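Local coordinates for protein EmGH1 (Erythrobacter marinus, PDB 5Z87) that probably hydrolyses beta-glucosidic bonds as a glycoside hydrolase family 3 enzyme, with a barrel-type N-terminal domain, a C-terminal domain and a fibronectin type III-like domain, at residues Ile184-Arg189 and Pro637-Gln642; Phe247-Ile252 and His281-Gly286. One frame throughout, in Å; residues are numbered along the deposited sequence.

Interaction 1: residues Ile184-Arg189 and Pro637-Gln642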
# COMPACT_ATOMS: atom_id res chain seq x y z
N ILE A 184 -9.67 11.10 -0.76
CA ILE A 184 -8.28 11.55 -0.71
C ILE A 184 -7.50 10.74 -1.73
O ILE A 184 -7.55 9.51 -1.71
CB ILE A 184 -7.69 11.35 0.70
CG1 ILE A 184 -8.68 11.85 1.77
CG2 ILE A 184 -6.33 12.02 0.83
CD1 ILE A 184 -8.93 13.36 1.72
N CYS A 185 -6.79 11.43 -2.62
CA CYS A 185 -6.01 10.76 -3.66
C CYS A 185 -4.62 10.48 -3.09
O CYS A 185 -3.72 11.30 -3.20
CB CYS A 185 -5.91 11.59 -4.93
SG CYS A 185 -4.95 10.72 -6.25
N THR A 186 -4.45 9.31 -2.48
CA THR A 186 -3.13 8.85 -2.04
C THR A 186 -2.48 7.88 -3.02
O THR A 186 -1.32 7.53 -2.84
CB THR A 186 -3.22 8.17 -0.67
OG1 THR A 186 -4.11 7.05 -0.76
CG2 THR A 186 -3.73 9.15 0.40
N ASP A 187 -3.21 7.42 -4.03
CA ASP A 187 -2.69 6.43 -4.97
C ASP A 187 -3.07 6.82 -6.39
O ASP A 187 -4.19 6.51 -6.85
CB ASP A 187 -3.17 5.03 -4.63
CG ASP A 187 -2.28 3.95 -5.23
OD1 ASP A 187 -1.84 4.11 -6.39
OD2 ASP A 187 -2.01 2.95 -4.53
N PRO A 188 -2.17 7.47 -7.13
CA PRO A 188 -2.52 7.98 -8.47
C PRO A 188 -2.76 6.89 -9.50
O PRO A 188 -3.21 7.22 -10.61
CB PRO A 188 -1.31 8.86 -8.85
CG PRO A 188 -0.19 8.43 -7.96
CD PRO A 188 -0.82 7.89 -6.70
N ARG A 189 -2.50 5.61 -9.18
CA ARG A 189 -2.88 4.52 -10.08
C ARG A 189 -4.38 4.45 -10.26
O ARG A 189 -4.87 3.95 -11.28
CB ARG A 189 -2.38 3.18 -9.55
CG ARG A 189 -0.86 2.99 -9.53
CD ARG A 189 -0.49 1.67 -8.86
NE ARG A 189 -0.62 1.71 -7.39
CZ ARG A 189 -0.35 0.67 -6.61
NH1 ARG A 189 0.06 -0.48 -7.15
NH2 ARG A 189 -0.49 0.76 -5.29
N PRO A 637 3.68 4.76 -1.65
CA PRO A 637 3.08 6.10 -1.71
C PRO A 637 4.08 7.21 -1.58
O PRO A 637 5.13 6.99 -0.95
CB PRO A 637 2.13 6.11 -0.49
CG PRO A 637 2.72 5.17 0.44
CD PRO A 637 3.44 4.10 -0.36
N GLY A 638 3.75 8.37 -2.14
CA GLY A 638 4.61 9.53 -2.05
C GLY A 638 3.99 10.81 -1.53
O GLY A 638 4.63 11.86 -1.59
N TYR A 639 2.76 10.74 -1.01
CA TYR A 639 2.12 11.95 -0.52
C TYR A 639 2.98 12.60 0.56
O TYR A 639 3.64 11.93 1.35
CB TYR A 639 0.71 11.64 0.01
CG TYR A 639 0.65 10.56 1.07
CD1 TYR A 639 0.91 10.85 2.41
CD2 TYR A 639 0.31 9.24 0.74
CE1 TYR A 639 0.86 9.87 3.39
CE2 TYR A 639 0.26 8.25 1.70
CZ TYR A 639 0.53 8.56 3.03
OH TYR A 639 0.49 7.57 4.01
N TYR A 640 2.97 13.94 0.57
CA TYR A 640 3.99 14.71 1.28
C TYR A 640 3.92 14.53 2.80
O TYR A 640 4.96 14.61 3.46
CB TYR A 640 3.89 16.21 0.94
CG TYR A 640 2.79 16.95 1.69
CD1 TYR A 640 1.50 17.06 1.17
CD2 TYR A 640 3.04 17.53 2.93
CE1 TYR A 640 0.50 17.73 1.86
CE2 TYR A 640 2.06 18.17 3.64
CZ TYR A 640 0.79 18.27 3.10
OH TYR A 640 -0.17 18.92 3.83
N TYR A 641 2.73 14.32 3.38
CA TYR A 641 2.61 14.35 4.84
C TYR A 641 2.98 13.00 5.43
O TYR A 641 2.21 12.41 6.19
CB TYR A 641 1.19 14.79 5.30
CG TYR A 641 0.08 14.13 4.53
CD1 TYR A 641 -0.32 14.62 3.28
CD2 TYR A 641 -0.58 13.01 5.03
CE1 TYR A 641 -1.32 14.01 2.56
CE2 TYR A 641 -1.59 12.39 4.31
CZ TYR A 641 -1.96 12.90 3.08
OH TYR A 641 -2.98 12.30 2.36
N GLN A 642 4.18 12.51 5.07
CA GLN A 642 4.66 11.25 5.60
C GLN A 642 4.88 11.35 7.10
O GLN A 642 5.15 12.43 7.64
CB GLN A 642 5.98 10.85 4.92
CG GLN A 642 5.89 10.62 3.41
CD GLN A 642 5.13 9.35 3.08
OE1 GLN A 642 5.37 8.30 3.67
NE2 GLN A 642 4.18 9.45 2.15
O HOH W 1 1.03 8.76 -2.85
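Thr186 and Tyr639, on two irregular loops, are the residues whose CA atoms come nearest, 6.3 Å apart. One water joins the two backbones as a hydrogen-bonded bridge, donating to Thr186 O at 2.7 Å and accepting from Gly638 N at 2.8 Å. A cis peptide bond precedes Pro637, a linkage proline tolerates well, and Tyr641 centres an inverse gamma turn.

Thr186 carries most of the packing. Its CB lies 3.9 Å from Tyr639 CD2, meeting the ring obliquely, the two side chains running alongside each other. With CG2 beside the backbone N and anti to the carbonyl carbon, the methyl also reaches Tyr641 OH at 3.8 Å, while OG1 is hydrogen-bonded to Gln240 NE2: a beta-branched alcohol can serve both. Ile184 CG2 touches the same phenolic oxygen, whose hydrogen bond goes to Glu199 O. Behind them, Tyr639 CD1 sits 3.4 Å above the centre of the Tyr641 ring. Gln642 NE2 lies over the middle of the Tyr639 ring and reaches back to Tyr639 O at 2.7 Å, closing the turn between them.

The contact joins the N-terminal, TIM-barrel-clan region of a family 3 enzyme, through the loop between strand 176-177 and helix 201-216, to the C-terminal region, through the long connection between helix 607-615 and strand 671-678. Helix 201-216 borders it, Val204 touching Ile184 and Pro201 touching Tyr641.

Interaction 2: residues Phe247-Ile252 and His281-Gly286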
# COMPACT_ATOMS: atom_id res chain seq x y z
N PHE A 247 -12.55 -0.70 -6.15
CA PHE A 247 -13.28 -1.63 -5.30
C PHE A 247 -12.39 -2.32 -4.25
O PHE A 247 -12.93 -2.96 -3.36
CB PHE A 247 -14.03 -2.74 -6.07
CG PHE A 247 -15.25 -2.28 -6.81
CD1 PHE A 247 -15.15 -1.80 -8.12
CD2 PHE A 247 -16.51 -2.37 -6.22
CE1 PHE A 247 -16.28 -1.39 -8.82
CE2 PHE A 247 -17.65 -1.96 -6.90
CZ PHE A 247 -17.53 -1.47 -8.21
N ALA A 248 -11.06 -2.23 -4.34
CA ALA A 248 -10.20 -3.04 -3.48
C ALA A 248 -10.20 -2.49 -2.05
O ALA A 248 -10.44 -1.31 -1.82
CB ALA A 248 -8.76 -3.09 -4.02
N PRO A 249 -9.92 -3.35 -1.07
CA PRO A 249 -9.96 -2.90 0.33
C PRO A 249 -8.98 -1.78 0.58
O PRO A 249 -7.96 -1.63 -0.10
CB PRO A 249 -9.58 -4.15 1.13
CG PRO A 249 -9.98 -5.29 0.23
CD PRO A 249 -9.62 -4.79 -1.16
N SER A 250 -9.30 -0.99 1.60
CA SER A 250 -8.42 0.04 2.12
C SER A 250 -7.95 -0.39 3.50
O SER A 250 -8.69 -1.05 4.24
CB SER A 250 -9.15 1.38 2.22
OG SER A 250 -9.67 1.73 0.95
N HIS A 251 -6.71 -0.04 3.82
CA HIS A 251 -6.09 -0.34 5.10
C HIS A 251 -5.89 0.99 5.81
O HIS A 251 -4.92 1.70 5.55
CB HIS A 251 -4.79 -1.11 4.94
CG HIS A 251 -4.97 -2.46 4.30
ND1 HIS A 251 -4.66 -3.63 4.95
CD2 HIS A 251 -5.47 -2.81 3.09
CE1 HIS A 251 -4.93 -4.65 4.15
NE2 HIS A 251 -5.42 -4.18 3.02
N ILE A 252 -6.83 1.33 6.68
CA ILE A 252 -6.88 2.63 7.33
C ILE A 252 -7.09 2.39 8.82
O ILE A 252 -8.09 1.79 9.22
CB ILE A 252 -8.01 3.51 6.76
CG1 ILE A 252 -7.91 3.55 5.23
CG2 ILE A 252 -7.95 4.92 7.33
CD1 ILE A 252 -9.03 4.34 4.54
N HIS A 281 -17.93 1.79 -2.04
CA HIS A 281 -17.89 0.41 -2.55
C HIS A 281 -17.18 -0.53 -1.60
O HIS A 281 -17.52 -1.72 -1.51
CB HIS A 281 -17.13 0.34 -3.89
CG HIS A 281 -17.85 0.90 -5.07
ND1 HIS A 281 -19.23 1.00 -5.14
CD2 HIS A 281 -17.38 1.35 -6.27
CE1 HIS A 281 -19.57 1.51 -6.31
NE2 HIS A 281 -18.47 1.73 -7.02
N GLY A 282 -16.13 -0.05 -0.95
CA GLY A 282 -15.09 -0.91 -0.42
C GLY A 282 -15.32 -1.35 1.01
O GLY A 282 -16.36 -1.09 1.62
N GLU A 283 -14.33 -2.06 1.53
CA GLU A 283 -14.28 -2.58 2.88
C GLU A 283 -13.01 -2.09 3.56
O GLU A 283 -12.00 -1.80 2.90
CB GLU A 283 -14.28 -4.11 2.88
CG GLU A 283 -12.95 -4.65 2.32
CD GLU A 283 -12.45 -5.93 2.99
OE1 GLU A 283 -11.58 -5.80 3.87
OE2 GLU A 283 -12.84 -7.05 2.58
N ILE A 284 -13.05 -2.01 4.89
CA ILE A 284 -11.87 -1.77 5.71
C ILE A 284 -11.80 -2.89 6.74
O ILE A 284 -12.73 -3.07 7.53
CB ILE A 284 -11.91 -0.40 6.40
CG1 ILE A 284 -11.97 0.70 5.35
CG2 ILE A 284 -10.73 -0.25 7.37
CD1 ILE A 284 -12.35 2.02 5.89
N ASP A 285 -10.70 -3.65 6.72
CA ASP A 285 -10.50 -4.75 7.67
C ASP A 285 -11.69 -5.70 7.66
O ASP A 285 -12.13 -6.19 8.70
CB ASP A 285 -10.25 -4.20 9.07
CG ASP A 285 -9.42 -5.15 9.93
OD1 ASP A 285 -8.62 -5.91 9.35
OD2 ASP A 285 -9.59 -5.15 11.17
N GLY A 286 -12.25 -5.94 6.46
CA GLY A 286 -13.35 -6.87 6.28
C GLY A 286 -14.75 -6.30 6.47
O GLY A 286 -15.72 -7.05 6.31
O HOH W 2 -13.02 -3.70 -0.88
O HOH W 3 -8.28 -3.72 5.14
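Phe247 and His281 lay their rings face on face in an offset stack, planes only 4° apart and centroids separated by 4.1 Å. The overlap is toward the rims: Phe247 CE2 and His281 CD2 are 3.4 Å apart, each over one face of the other ring. Tyr238 meets the imidazole with its plane nearly perpendicular, and Asp316 OD2 is hydrogen-bonded to ND1, fixing the rotation of the histidine. A flat, apolar phenyl suits this place because it covers an imidazole face without competing for its nitrogens; His281 lines the pocket that holds dithiothreitol. A water sits over the centre of the His251 ring.

Beyond the rings the backbones draw together. Ser250 N gives Glu283 O a nearly straight bond of 3.1 Å (168° at the hydrogen), and the CA of Pro249 adds a CA-H...O contact to the same oxygen. Waters flank this bond, one joining Phe247 O to Glu283 N and another Ser250 O to Asp285 N.

Glu283 turns CG between its backbone N and carbonyl carbon (chi1 69°), which brings CG against Pro249 CB at 3.6 Å, and the bend at chi2 then places the carboxylate. OE1 accepts from Gly286 N at 2.7 Å from above the carboxylate plane, and pairs with Lys643 of the second subunit. An alanine here would remove this carboxylate, so Gly286 N would probably lose this acceptor, the lysine its charge partner and the proline its cover.

Ile252 and Ile284 meet through their CD1 methyls at 4.3 Å, and both side chains touch Met257 of helix 254-261. Segment 281-286 follows barrel strand 276-279 and carries strand 283-284; segment 247-252 links strand 229-235 to that helix, while helix 319-322 packs on the stacked rings through Arg319.

Interaction 2 is nested in the sequence loop that interaction 1 closes; their centres lie about 17 Å apart and their nearest atoms about 8 Å. They differ in reach: interaction 2 joins the loop 247-252 to the short strand segment 281-286 within the N-terminal domain, whereas 184-189 with 637-642 ties that domain to the C-terminal one. Interaction 2 is the one that enters the pocket, the His281 side chain coming within about 3 Å, nearest atoms, of a dithiothreitol probably left from the crystallisation liquor. Gln240 bridges the neighbourhood, hydrogen-bonding to Ile184 and Thr186 and touching Ser250. Both contacts meet the second subunit, whose Arg245 is hydrogen-bonded to Pro637 O and whose Val255 N is hydrogen-bonded to Asp285 OD2.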